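Local coordinates for protein lectin (Pleurotus ostreatus, PDB 6KC2) that binds sugars such as L-rhamnose through calcium ions, one at each of two sites, and also N-acetyl-D-galactosamine at one of them, at residues A52-W57 with Q196-N201; G66-S71 with S143-M148; H100-N105 with Q119-A124; A258-T263 with A299-G304. All blocks are in the same frame, centred on the assembly; numbering follows the deposited sequence.

Contact 1: A52-W57 with Q196-N201; sequences ASKWIW and QGAYQN
Gln196 lays its folded side chain along residues 55-57, against both Trp55 and Trp57. With CG anti to the carbonyl carbon (chi1 -58°) and a second bend at chi2, the chain curls along the other strand: its CB rests 3.9 Å from Trp55 CB, and its CG reaches Trp57 CB at 3.6 Å. The amide thus lies beside the root of Trp57, while OE1 is held by Gly65 N and NE2 by Ala194 O. The Trp55 indole turns its pyrrole edge to the partner strand, with Ala198 O near the ring plane, 3.9 Å from Trp55 CD1. From that edge Trp55 NE1 donates to a water at 2.8 Å, which can itself donate to Tyr199 O. The backbones are joined by Gln196 N to Trp55 O, 2.7 Å and nearly straight, and by Trp55 N to Gly197 O at 3.0 Å, more bent. Past this point the strands part; Ser53 O and Tyr199 N are linked through a second water, their direct bond being long and weak. Trp55 also meets the ring of Trp204, and Trp57 that of Phe75. The arrangement is a short antiparallel two-stranded sheet, strand 54-57 with strand 194-198, some 140 residues on; the Trp57 side chain comes within about 4 Å of that of Asn138 and Trp55 within about 5 Å of that of Asp97, both ligands of the first calcium ion.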
# COMPACT_ATOMS: atom_id res chain seq x y z
N ALA A 52 -11.39 -10.85 -9.90
CA ALA A 52 -11.92 -12.13 -9.42
C ALA A 52 -12.71 -12.00 -8.13
O ALA A 52 -13.19 -13.02 -7.61
CB ALA A 52 -10.78 -13.16 -9.21
N SER A 53 -12.88 -10.80 -7.60
CA SER A 53 -13.49 -10.67 -6.28
C SER A 53 -15.02 -10.61 -6.38
O SER A 53 -15.60 -10.33 -7.43
CB SER A 53 -12.94 -9.44 -5.56
OG SER A 53 -13.41 -9.42 -4.22
N LYS A 54 -15.69 -10.87 -5.25
CA LYS A 54 -17.14 -10.84 -5.18
C LYS A 54 -17.61 -9.90 -4.08
O LYS A 54 -16.96 -9.78 -3.03
CB LYS A 54 -17.72 -12.24 -4.92
CG LYS A 54 -17.92 -13.04 -6.19
CD LYS A 54 -17.19 -14.34 -6.16
CE LYS A 54 -17.41 -15.13 -7.46
NZ LYS A 54 -17.11 -14.32 -8.71
N TRP A 55 -18.72 -9.21 -4.34
CA TRP A 55 -19.44 -8.49 -3.30
C TRP A 55 -20.15 -9.47 -2.39
O TRP A 55 -20.80 -10.41 -2.87
CB TRP A 55 -20.48 -7.56 -3.92
CG TRP A 55 -19.90 -6.49 -4.77
CD1 TRP A 55 -19.73 -6.52 -6.13
CD2 TRP A 55 -19.40 -5.23 -4.33
NE1 TRP A 55 -19.16 -5.34 -6.55
CE2 TRP A 55 -18.94 -4.53 -5.46
CE3 TRP A 55 -19.30 -4.62 -3.07
CZ2 TRP A 55 -18.40 -3.25 -5.38
CZ3 TRP A 55 -18.75 -3.34 -2.99
CH2 TRP A 55 -18.31 -2.67 -4.14
N ILE A 56 -20.07 -9.24 -1.06
CA ILE A 56 -20.76 -10.10 -0.11
C ILE A 56 -21.54 -9.26 0.90
O ILE A 56 -21.17 -8.13 1.23
CB ILE A 56 -19.80 -11.07 0.63
CG1 ILE A 56 -18.82 -10.30 1.55
CG2 ILE A 56 -19.08 -11.97 -0.39
CD1 ILE A 56 -17.81 -11.21 2.29
N TRP A 57 -22.64 -9.83 1.37
CA TRP A 57 -23.42 -9.30 2.47
C TRP A 57 -23.95 -10.51 3.22
O TRP A 57 -23.39 -11.61 3.12
CB TRP A 57 -24.52 -8.35 1.96
CG TRP A 57 -25.06 -7.47 3.04
CD1 TRP A 57 -26.35 -7.44 3.51
CD2 TRP A 57 -24.34 -6.48 3.80
NE1 TRP A 57 -26.47 -6.51 4.50
CE2 TRP A 57 -25.26 -5.90 4.71
CE3 TRP A 57 -23.01 -6.04 3.81
CZ2 TRP A 57 -24.89 -4.89 5.62
CZ3 TRP A 57 -22.64 -5.03 4.71
CH2 TRP A 57 -23.58 -4.47 5.60
N GLN A 196 -23.41 -10.90 -3.41
CA GLN A 196 -24.30 -9.87 -3.92
C GLN A 196 -24.09 -9.57 -5.39
O GLN A 196 -24.94 -8.93 -6.01
CB GLN A 196 -24.14 -8.57 -3.11
CG GLN A 196 -24.40 -8.74 -1.63
CD GLN A 196 -25.82 -9.23 -1.36
OE1 GLN A 196 -26.80 -8.55 -1.69
NE2 GLN A 196 -25.94 -10.43 -0.79
N GLY A 197 -22.97 -10.01 -5.95
CA GLY A 197 -22.62 -9.68 -7.32
C GLY A 197 -21.15 -9.97 -7.53
O GLY A 197 -20.42 -10.28 -6.59
N ALA A 198 -20.74 -9.89 -8.80
CA ALA A 198 -19.36 -10.10 -9.20
C ALA A 198 -18.77 -8.78 -9.67
O ALA A 198 -19.46 -7.77 -9.81
CB ALA A 198 -19.26 -11.16 -10.30
N TYR A 199 -17.46 -8.80 -9.93
CA TYR A 199 -16.77 -7.60 -10.40
C TYR A 199 -17.45 -6.99 -11.63
O TYR A 199 -17.69 -5.77 -11.68
CB TYR A 199 -15.31 -7.94 -10.69
CG TYR A 199 -14.50 -6.80 -11.29
CD1 TYR A 199 -14.06 -5.74 -10.49
CD2 TYR A 199 -14.18 -6.80 -12.65
CE1 TYR A 199 -13.30 -4.69 -11.05
CE2 TYR A 199 -13.43 -5.76 -13.21
CZ TYR A 199 -12.98 -4.72 -12.40
OH TYR A 199 -12.25 -3.69 -12.95
N GLN A 200 -17.76 -7.81 -12.63
CA GLN A 200 -18.37 -7.32 -13.86
C GLN A 200 -19.89 -7.45 -13.87
O GLN A 200 -20.52 -6.99 -14.82
CB GLN A 200 -17.82 -8.06 -15.09
CG GLN A 200 -16.46 -7.57 -15.60
CD GLN A 200 -16.48 -6.15 -16.15
OE1 GLN A 200 -17.51 -5.46 -16.14
NE2 GLN A 200 -15.33 -5.71 -16.65
N ASN A 201 -20.49 -8.08 -12.87
CA ASN A 201 -21.93 -8.32 -12.90
C ASN A 201 -22.50 -8.04 -11.52
O ASN A 201 -22.64 -8.96 -10.71
CB ASN A 201 -22.24 -9.74 -13.37
CG ASN A 201 -23.73 -9.99 -13.50
OD1 ASN A 201 -24.50 -9.07 -13.77
ND2 ASN A 201 -24.14 -11.24 -13.31
O HOH W 1 -15.49 -11.25 -9.82
O HOH W 2 -18.78 -4.81 -9.26

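Contact 2: G66-S71 with S143-M148; sequences GSNIIS and SPAGIM. With CA (calcium ion), chain F; RAM (alpha-L-rhamnopyranose), chain G.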
# COMPACT_ATOMS: atom_id res chain seq x y z
N GLY A 66 -30.23 -6.37 -3.64
CA GLY A 66 -31.53 -5.92 -3.25
C GLY A 66 -31.46 -4.93 -2.09
O GLY A 66 -30.40 -4.65 -1.52
N SER A 67 -32.63 -4.40 -1.74
CA SER A 67 -32.70 -3.43 -0.67
C SER A 67 -32.42 -4.10 0.68
O SER A 67 -32.86 -5.23 0.94
CB SER A 67 -34.07 -2.74 -0.68
OG SER A 67 -34.96 -3.39 0.18
N ASN A 68 -31.67 -3.40 1.52
CA ASN A 68 -31.30 -3.87 2.85
C ASN A 68 -31.54 -2.75 3.85
O ASN A 68 -31.61 -1.57 3.48
CB ASN A 68 -29.84 -4.32 2.90
CG ASN A 68 -29.64 -5.68 2.26
OD1 ASN A 68 -29.50 -5.81 1.03
ND2 ASN A 68 -29.67 -6.71 3.08
N ILE A 69 -31.66 -3.13 5.10
CA ILE A 69 -31.88 -2.17 6.18
C ILE A 69 -30.56 -1.53 6.59
O ILE A 69 -29.48 -2.08 6.37
CB ILE A 69 -32.54 -2.87 7.39
CG1 ILE A 69 -31.56 -3.87 7.99
CG2 ILE A 69 -33.87 -3.57 6.98
CD1 ILE A 69 -31.94 -4.32 9.41
N ILE A 70 -30.66 -0.36 7.23
CA ILE A 70 -29.51 0.22 7.91
C ILE A 70 -29.05 -0.75 8.99
O ILE A 70 -29.85 -1.23 9.80
CB ILE A 70 -29.86 1.60 8.49
CG1 ILE A 70 -30.21 2.57 7.36
CG2 ILE A 70 -28.70 2.14 9.31
CD1 ILE A 70 -30.72 3.93 7.83
N SER A 71 -27.75 -1.05 9.00
CA SER A 71 -27.25 -2.14 9.82
C SER A 71 -25.73 -2.20 9.70
O SER A 71 -25.15 -1.71 8.72
CB SER A 71 -27.84 -3.48 9.38
OG SER A 71 -27.67 -3.63 7.98
N SER A 143 -31.59 0.25 0.58
CA SER A 143 -30.54 0.38 -0.42
C SER A 143 -29.66 -0.87 -0.42
O SER A 143 -29.63 -1.62 0.56
CB SER A 143 -29.68 1.62 -0.16
OG SER A 143 -28.81 1.40 0.93
N PRO A 144 -28.94 -1.12 -1.51
CA PRO A 144 -28.04 -2.28 -1.53
C PRO A 144 -26.95 -2.18 -0.48
O PRO A 144 -26.68 -1.12 0.08
CB PRO A 144 -27.45 -2.28 -2.95
CG PRO A 144 -28.04 -1.12 -3.66
CD PRO A 144 -29.15 -0.53 -2.84
N ALA A 145 -26.33 -3.32 -0.19
CA ALA A 145 -25.26 -3.37 0.80
C ALA A 145 -24.27 -4.43 0.36
O ALA A 145 -24.65 -5.49 -0.15
CB ALA A 145 -25.82 -3.68 2.19
N GLY A 146 -22.98 -4.15 0.58
CA GLY A 146 -21.96 -5.07 0.12
C GLY A 146 -20.54 -4.68 0.45
O GLY A 146 -20.20 -3.49 0.55
N ILE A 147 -19.71 -5.70 0.60
CA ILE A 147 -18.29 -5.58 0.87
C ILE A 147 -17.57 -6.35 -0.23
O ILE A 147 -17.97 -7.48 -0.55
CB ILE A 147 -17.93 -6.15 2.25
CG1 ILE A 147 -18.61 -5.36 3.37
CG2 ILE A 147 -16.43 -6.23 2.45
CD1 ILE A 147 -18.25 -3.93 3.41
N MET A 148 -16.52 -5.76 -0.79
CA MET A 148 -15.68 -6.44 -1.77
C MET A 148 -14.22 -6.16 -1.45
O MET A 148 -13.84 -5.00 -1.24
CB MET A 148 -15.98 -5.97 -3.21
CG MET A 148 -14.84 -6.28 -4.20
SD MET A 148 -15.18 -5.79 -5.92
CE MET A 148 -16.30 -7.12 -6.40
CA CA F . -26.32 1.14 0.85
C1 RAM G . -27.05 5.47 -2.76
C2 RAM G . -26.51 5.23 -1.35
C3 RAM G . -26.85 3.81 -0.93
C4 RAM G . -26.23 2.84 -1.92
C5 RAM G . -26.66 3.19 -3.35
C6 RAM G . -25.94 2.33 -4.38
O1 RAM G . -28.49 5.32 -2.78
O2 RAM G . -25.10 5.37 -1.35
O3 RAM G . -26.35 3.57 0.36
O4 RAM G . -26.61 1.53 -1.58
O5 RAM G . -26.38 4.56 -3.64
O HOH W 3 -27.47 -5.59 -1.68
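Ser143 and Asn68 face each other as a single antiparallel, hydrogen-bonded bridge. Asn68 N donates to Ser143 O over 2.9 Å, whereas the return bond from Ser143 N to Asn68 O is weak at 3.4 Å. Beside the bridge, the CA-H of Pro144 points at Gly66 O, with a CA to O distance of 3.3 Å. A water 3.1 Å from Gly66 O, able to donate to it, accepts from Ala145 N at 2.9 Å, which gives this amide a partner where the two backbones have separated. Apolar contact is slight, chiefly Asn68 CB on Ala145 CB. Two other oxygens of this loop bind the calcium ion: Ser143 OG at 2.5 Å and Pro144 O at 2.4 Å. Ser143 OG, placed between the backbone N and the carbonyl carbon (chi1 75°), leads away from Asn68 to the metal and is also hydrogen-bonded to Val140 O. Asp97, Asp98 and Asn138 supply further ligands, and O3 and O4 of the rhamnose complete the shell. The chemistry therefore divides by side: amides and carbonyls tie the loop to residues 66-68, while a hydroxyl and a carbonyl facing the other way hold the calcium ion through which the sugar is bound.

Contact 3: H100-N105 with Q119-A124; sequences HTFYVN and QALFVA. With NAG (2-acetamido-2-deoxy-beta-D-glucopyranose), chain B.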
# COMPACT_ATOMS: atom_id res chain seq x y z
N HIS A 100 -16.78 0.61 5.63
CA HIS A 100 -16.12 -0.59 6.14
C HIS A 100 -15.04 -0.23 7.15
O HIS A 100 -14.46 0.86 7.10
CB HIS A 100 -15.50 -1.41 5.01
CG HIS A 100 -14.43 -0.67 4.27
ND1 HIS A 100 -14.67 0.03 3.10
CD2 HIS A 100 -13.12 -0.48 4.55
CE1 HIS A 100 -13.55 0.60 2.69
NE2 HIS A 100 -12.59 0.30 3.55
N THR A 101 -14.78 -1.18 8.05
CA THR A 101 -13.59 -1.17 8.89
C THR A 101 -12.90 -2.52 8.71
O THR A 101 -13.54 -3.56 8.84
CB THR A 101 -13.94 -0.95 10.37
OG1 THR A 101 -14.82 0.16 10.49
CG2 THR A 101 -12.68 -0.70 11.20
N PHE A 102 -11.61 -2.48 8.41
CA PHE A 102 -10.83 -3.65 8.03
C PHE A 102 -9.85 -4.02 9.15
O PHE A 102 -9.11 -3.16 9.63
CB PHE A 102 -10.06 -3.37 6.73
CG PHE A 102 -9.71 -4.60 5.94
CD1 PHE A 102 -8.70 -5.46 6.38
CD2 PHE A 102 -10.38 -4.90 4.76
CE1 PHE A 102 -8.37 -6.61 5.64
CE2 PHE A 102 -10.06 -6.05 4.01
CZ PHE A 102 -9.05 -6.90 4.45
N TYR A 103 -9.85 -5.30 9.53
CA TYR A 103 -8.98 -5.81 10.58
C TYR A 103 -8.17 -6.99 10.07
O TYR A 103 -8.68 -7.82 9.30
CB TYR A 103 -9.76 -6.27 11.82
CG TYR A 103 -10.72 -5.27 12.43
CD1 TYR A 103 -12.00 -5.09 11.91
CD2 TYR A 103 -10.38 -4.56 13.58
CE1 TYR A 103 -12.90 -4.20 12.49
CE2 TYR A 103 -11.28 -3.66 14.17
CZ TYR A 103 -12.53 -3.50 13.62
OH TYR A 103 -13.43 -2.63 14.17
N VAL A 104 -6.92 -7.08 10.53
CA VAL A 104 -6.05 -8.21 10.26
C VAL A 104 -5.52 -8.72 11.60
O VAL A 104 -4.91 -7.96 12.36
CB VAL A 104 -4.90 -7.83 9.31
CG1 VAL A 104 -4.02 -9.03 9.05
CG2 VAL A 104 -5.45 -7.29 7.99
N ASN A 105 -5.79 -10.00 11.89
CA ASN A 105 -5.40 -10.66 13.15
C ASN A 105 -5.73 -9.80 14.36
O ASN A 105 -4.93 -9.66 15.29
CB ASN A 105 -3.91 -11.03 13.13
CG ASN A 105 -3.58 -12.01 12.02
OD1 ASN A 105 -4.35 -12.93 11.76
ND2 ASN A 105 -2.45 -11.79 11.33
N GLN A 119 -10.17 1.19 -1.83
CA GLN A 119 -9.20 1.70 -0.88
C GLN A 119 -8.02 0.74 -0.77
O GLN A 119 -8.21 -0.46 -0.55
CB GLN A 119 -9.85 1.90 0.48
CG GLN A 119 -8.89 2.41 1.55
CD GLN A 119 -9.56 2.50 2.92
OE1 GLN A 119 -10.27 1.58 3.34
NE2 GLN A 119 -9.36 3.61 3.59
N ALA A 120 -6.81 1.27 -0.92
CA ALA A 120 -5.56 0.54 -0.77
C ALA A 120 -5.14 0.48 0.69
O ALA A 120 -5.12 1.50 1.38
CB ALA A 120 -4.47 1.22 -1.60
N LEU A 121 -4.80 -0.72 1.16
CA LEU A 121 -4.23 -0.94 2.49
C LEU A 121 -3.06 -1.90 2.37
O LEU A 121 -3.02 -2.75 1.47
CB LEU A 121 -5.28 -1.53 3.47
CG LEU A 121 -6.55 -0.70 3.69
CD1 LEU A 121 -7.60 -1.49 4.49
CD2 LEU A 121 -6.23 0.66 4.38
N PHE A 122 -2.10 -1.79 3.31
CA PHE A 122 -0.91 -2.63 3.33
C PHE A 122 -0.69 -3.15 4.74
O PHE A 122 -0.92 -2.42 5.71
CB PHE A 122 0.33 -1.86 2.87
CG PHE A 122 0.21 -1.30 1.49
CD1 PHE A 122 0.60 -2.04 0.39
CD2 PHE A 122 -0.32 -0.03 1.29
CE1 PHE A 122 0.49 -1.53 -0.90
CE2 PHE A 122 -0.44 0.50 0.00
CZ PHE A 122 -0.03 -0.26 -1.10
N VAL A 123 -0.25 -4.40 4.87
CA VAL A 123 -0.18 -5.01 6.20
C VAL A 123 0.82 -6.16 6.18
O VAL A 123 0.92 -6.91 5.20
CB VAL A 123 -1.58 -5.46 6.69
CG1 VAL A 123 -2.09 -6.67 5.89
CG2 VAL A 123 -1.57 -5.76 8.18
N ALA A 124 1.59 -6.26 7.26
CA ALA A 124 2.40 -7.44 7.51
C ALA A 124 1.49 -8.59 7.96
O ALA A 124 0.39 -8.38 8.48
CB ALA A 124 3.47 -7.14 8.57
C1 NAG B . -1.78 2.65 8.62
C2 NAG B . -2.91 2.42 7.68
C3 NAG B . -4.00 3.48 7.86
C4 NAG B . -4.25 3.89 9.32
C5 NAG B . -3.14 3.54 10.34
C6 NAG B . -3.70 3.08 11.67
C7 NAG B . -2.46 1.29 5.54
C8 NAG B . -2.89 0.04 6.21
N2 NAG B . -2.46 2.40 6.29
O3 NAG B . -5.19 2.95 7.30
O4 NAG B . -4.36 5.32 9.35
O5 NAG B . -2.24 2.52 9.90
O6 NAG B . -3.14 1.86 12.12
O7 NAG B . -2.10 1.31 4.37
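The imidazole of His100 meets Gln119 edge-on: Gln119 OE1 lies in the ring plane, 2.7 Å from His100 NE2, and accepts an almost straight hydrogen bond of 162°. The amide is turned 73° against the ring, and the donor sits somewhat off the carbonyl plane. The opposite ring nitrogen, ND1, is engaged by Ser96 OG, so both nitrogens have partners and the rotation of the ring is fixed. Gln119 reaches the histidine with an extended chain, CG anti to the backbone N, and its NE2 is held by Thr111 O. The second flat group, the Phe102 phenyl, has Val104 CG2 of its own strand at its edge, and Leu121 CD1 approaches it obliquely, 4.0 Å from Phe102 CG. Further along, Val104 and Val123 point straight at each other, with Val104 CG2 4.0 Å from Val123 CG1. The strands run nearly parallel, their axes 9.3 Å apart, too far for backbone bonding, and belong to two different sheets that face each other. Along the edge of strand 118-124, Phe122 N donates to O7 of an N-acetylglucosamine, which also bonds to Ile109 O. Phe132 and Ile134 extend the apolar packing round Phe102. The contact thus grades from a polar end, where a buried histidine has both nitrogens satisfied, to an apolar part, where valines meet, as expected of two sheets packed face to face in a beta-sandwich.

Contact 4: A258-T263 with A299-G304; sequences ADDRYT and ATNGGG. With CA (calcium ion), chain E; RAM (alpha-L-rhamnopyranose), chain H; NAG (2-acetamido-2-deoxy-beta-D-glucopyranose), chain D.
Asp260 and Asn301 meet at the calcium ion, which Asp260 OD2 binds at 2.4 Å and Asn301 OD1 at 2.5 Å. Asp259 OD1, Gly303 O and Pro305 O add ligands, and the rhamnose contributes O3 and O4. The sugar hydroxyls lie close to the second carboxylate oxygens, Asp259 OD2 being 2.6 Å from O4 and Asp260 OD1 2.7 Å from O3. Amides of the 302-303 loop hold two of these ligands. Gly302 N donates to Asp260 OD2 at 2.6 Å, from above the carboxylate plane, and Gly303 N to Asn301 OD1, closing an Asx turn. With CG anti to the backbone N (chi1 -179°), Asn301 brings OD1 back to the metal although its CB points away from 258-263; ND2 is held by Gly304 O and Pro232 O, and Trp364 NE1 holds Asp259 OD2. Farther out, Thr300 N bonds to Arg261 O over 2.9 Å, and the aliphatic part of Arg261 lies alongside Thr300, CG to CB 3.5 Å. Strands 261-266 and 292-301 are antiparallel neighbours in one sheet, 292-301 being flanked on its other side by 234-243, whereas strand 249-259, which brings Asp259, belongs to another sheet, so the calcium site sits where the two meet.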
# COMPACT_ATOMS: atom_id res chain seq x y z
N ALA A 258 11.23 11.14 -11.04
CA ALA A 258 12.25 12.18 -10.99
C ALA A 258 12.27 12.99 -12.28
O ALA A 258 12.15 12.45 -13.38
CB ALA A 258 13.65 11.59 -10.74
N ASP A 259 12.45 14.31 -12.14
CA ASP A 259 12.59 15.09 -13.35
C ASP A 259 13.96 14.78 -13.90
O ASP A 259 14.99 15.25 -13.39
CB ASP A 259 12.40 16.59 -13.17
CG ASP A 259 12.58 17.35 -14.51
OD1 ASP A 259 13.34 16.89 -15.39
OD2 ASP A 259 11.92 18.39 -14.71
N ASP A 260 13.87 14.04 -15.00
CA ASP A 260 14.83 13.43 -15.89
C ASP A 260 14.99 11.98 -15.44
O ASP A 260 14.34 11.14 -16.06
CB ASP A 260 16.07 14.29 -16.05
CG ASP A 260 15.78 15.47 -16.97
OD1 ASP A 260 14.86 15.32 -17.82
OD2 ASP A 260 16.38 16.56 -16.83
N ARG A 261 15.71 11.65 -14.37
CA ARG A 261 15.91 10.21 -14.13
C ARG A 261 16.42 9.94 -12.72
O ARG A 261 16.91 10.84 -12.03
CB ARG A 261 16.87 9.60 -15.16
CG ARG A 261 18.28 10.22 -15.17
CD ARG A 261 19.08 9.84 -16.42
NE ARG A 261 18.88 8.43 -16.77
CZ ARG A 261 18.39 8.01 -17.94
NH1 ARG A 261 18.05 8.89 -18.88
NH2 ARG A 261 18.24 6.71 -18.17
N TYR A 262 16.31 8.68 -12.30
CA TYR A 262 16.75 8.29 -10.97
C TYR A 262 17.20 6.84 -11.00
O TYR A 262 16.78 6.06 -11.87
CB TYR A 262 15.64 8.45 -9.90
CG TYR A 262 14.59 7.38 -10.08
CD1 TYR A 262 13.51 7.59 -10.93
CD2 TYR A 262 14.72 6.13 -9.46
CE1 TYR A 262 12.57 6.60 -11.14
CE2 TYR A 262 13.79 5.13 -9.68
CZ TYR A 262 12.71 5.37 -10.51
OH TYR A 262 11.78 4.38 -10.74
N THR A 263 18.05 6.49 -10.03
CA THR A 263 18.26 5.11 -9.62
C THR A 263 18.05 5.03 -8.11
O THR A 263 18.55 5.88 -7.36
CB THR A 263 19.64 4.60 -10.00
OG1 THR A 263 19.80 4.69 -11.42
CG2 THR A 263 19.80 3.13 -9.57
N ALA A 299 19.64 10.84 -8.58
CA ALA A 299 18.78 11.48 -9.56
C ALA A 299 19.60 12.43 -10.42
O ALA A 299 20.51 13.09 -9.93
CB ALA A 299 17.62 12.22 -8.89
N THR A 300 19.29 12.48 -11.71
CA THR A 300 20.10 13.20 -12.67
C THR A 300 19.24 14.23 -13.40
O THR A 300 18.15 13.90 -13.86
CB THR A 300 20.73 12.24 -13.68
OG1 THR A 300 21.48 11.24 -12.98
CG2 THR A 300 21.65 12.99 -14.65
N ASN A 301 19.74 15.45 -13.51
CA ASN A 301 19.08 16.48 -14.30
C ASN A 301 19.78 16.63 -15.64
O ASN A 301 20.99 16.92 -15.70
CB ASN A 301 19.06 17.82 -13.57
CG ASN A 301 18.35 18.90 -14.39
OD1 ASN A 301 17.48 18.59 -15.19
ND2 ASN A 301 18.73 20.15 -14.20
N GLY A 302 19.02 16.47 -16.73
CA GLY A 302 19.55 16.65 -18.07
C GLY A 302 19.50 18.08 -18.59
O GLY A 302 20.00 18.34 -19.69
N GLY A 303 18.93 18.99 -17.81
CA GLY A 303 18.81 20.39 -18.17
C GLY A 303 17.47 20.96 -17.75
O GLY A 303 16.46 20.25 -17.78
N GLY A 304 17.44 22.22 -17.33
CA GLY A 304 16.21 22.86 -16.96
C GLY A 304 15.81 22.52 -15.54
O GLY A 304 16.66 22.28 -14.67
CA CA E . 15.19 18.55 -16.23
C1 RAM H . 11.83 19.84 -20.67
C2 RAM H . 12.81 18.72 -20.33
C3 RAM H . 13.42 18.94 -18.95
C4 RAM H . 12.31 19.18 -17.92
C5 RAM H . 11.30 20.23 -18.42
C6 RAM H . 10.13 20.45 -17.45
O1 RAM H . 12.49 21.10 -20.71
O2 RAM H . 12.14 17.48 -20.35
O3 RAM H . 14.24 17.84 -18.57
O4 RAM H . 12.91 19.65 -16.73
O5 RAM H . 10.80 19.86 -19.69
C1 NAG D . 24.33 8.43 -11.27
C2 NAG D . 25.50 7.49 -11.49
C3 NAG D . 26.35 7.99 -12.65
C4 NAG D . 25.49 8.04 -13.91
C5 NAG D . 24.21 8.86 -13.67
C6 NAG D . 23.21 8.68 -14.78
C7 NAG D . 27.03 8.19 -9.69
C8 NAG D . 27.76 7.75 -8.45
N2 NAG D . 26.29 7.26 -10.29
O3 NAG D . 27.48 7.15 -12.85
O4 NAG D . 26.24 8.59 -14.99
O5 NAG D . 23.53 8.47 -12.46
O6 NAG D . 22.37 7.56 -14.54
O7 NAG D . 27.11 9.34 -10.12

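How the contacts relate
Contacts 2 and 4 lie at the two calcium and sugar sites, about 50 Å apart between centres and on opposite sides of the chain's middle; each holds part of a calcium site that also binds a rhamnose. Contact 2 supplies a hydroxyl and a carbonyl, contact 4 two carboxylates, an amide oxygen and a carbonyl. Contact 4 is buried yet peripheral, whereas contacts 1 and 2 are partly buried. These two touch: Trp57 packs on Ala145 and Asn68, and Ile56 N probably bonds to Ile147 O, placing the tryptophans against the calcium-binding loop. Contact 3, the most central, is buried inter-sheet packing without metal; it shares a sheet with contact 2 (strands 118-124 and 146-155), and Ile147 packs against His100.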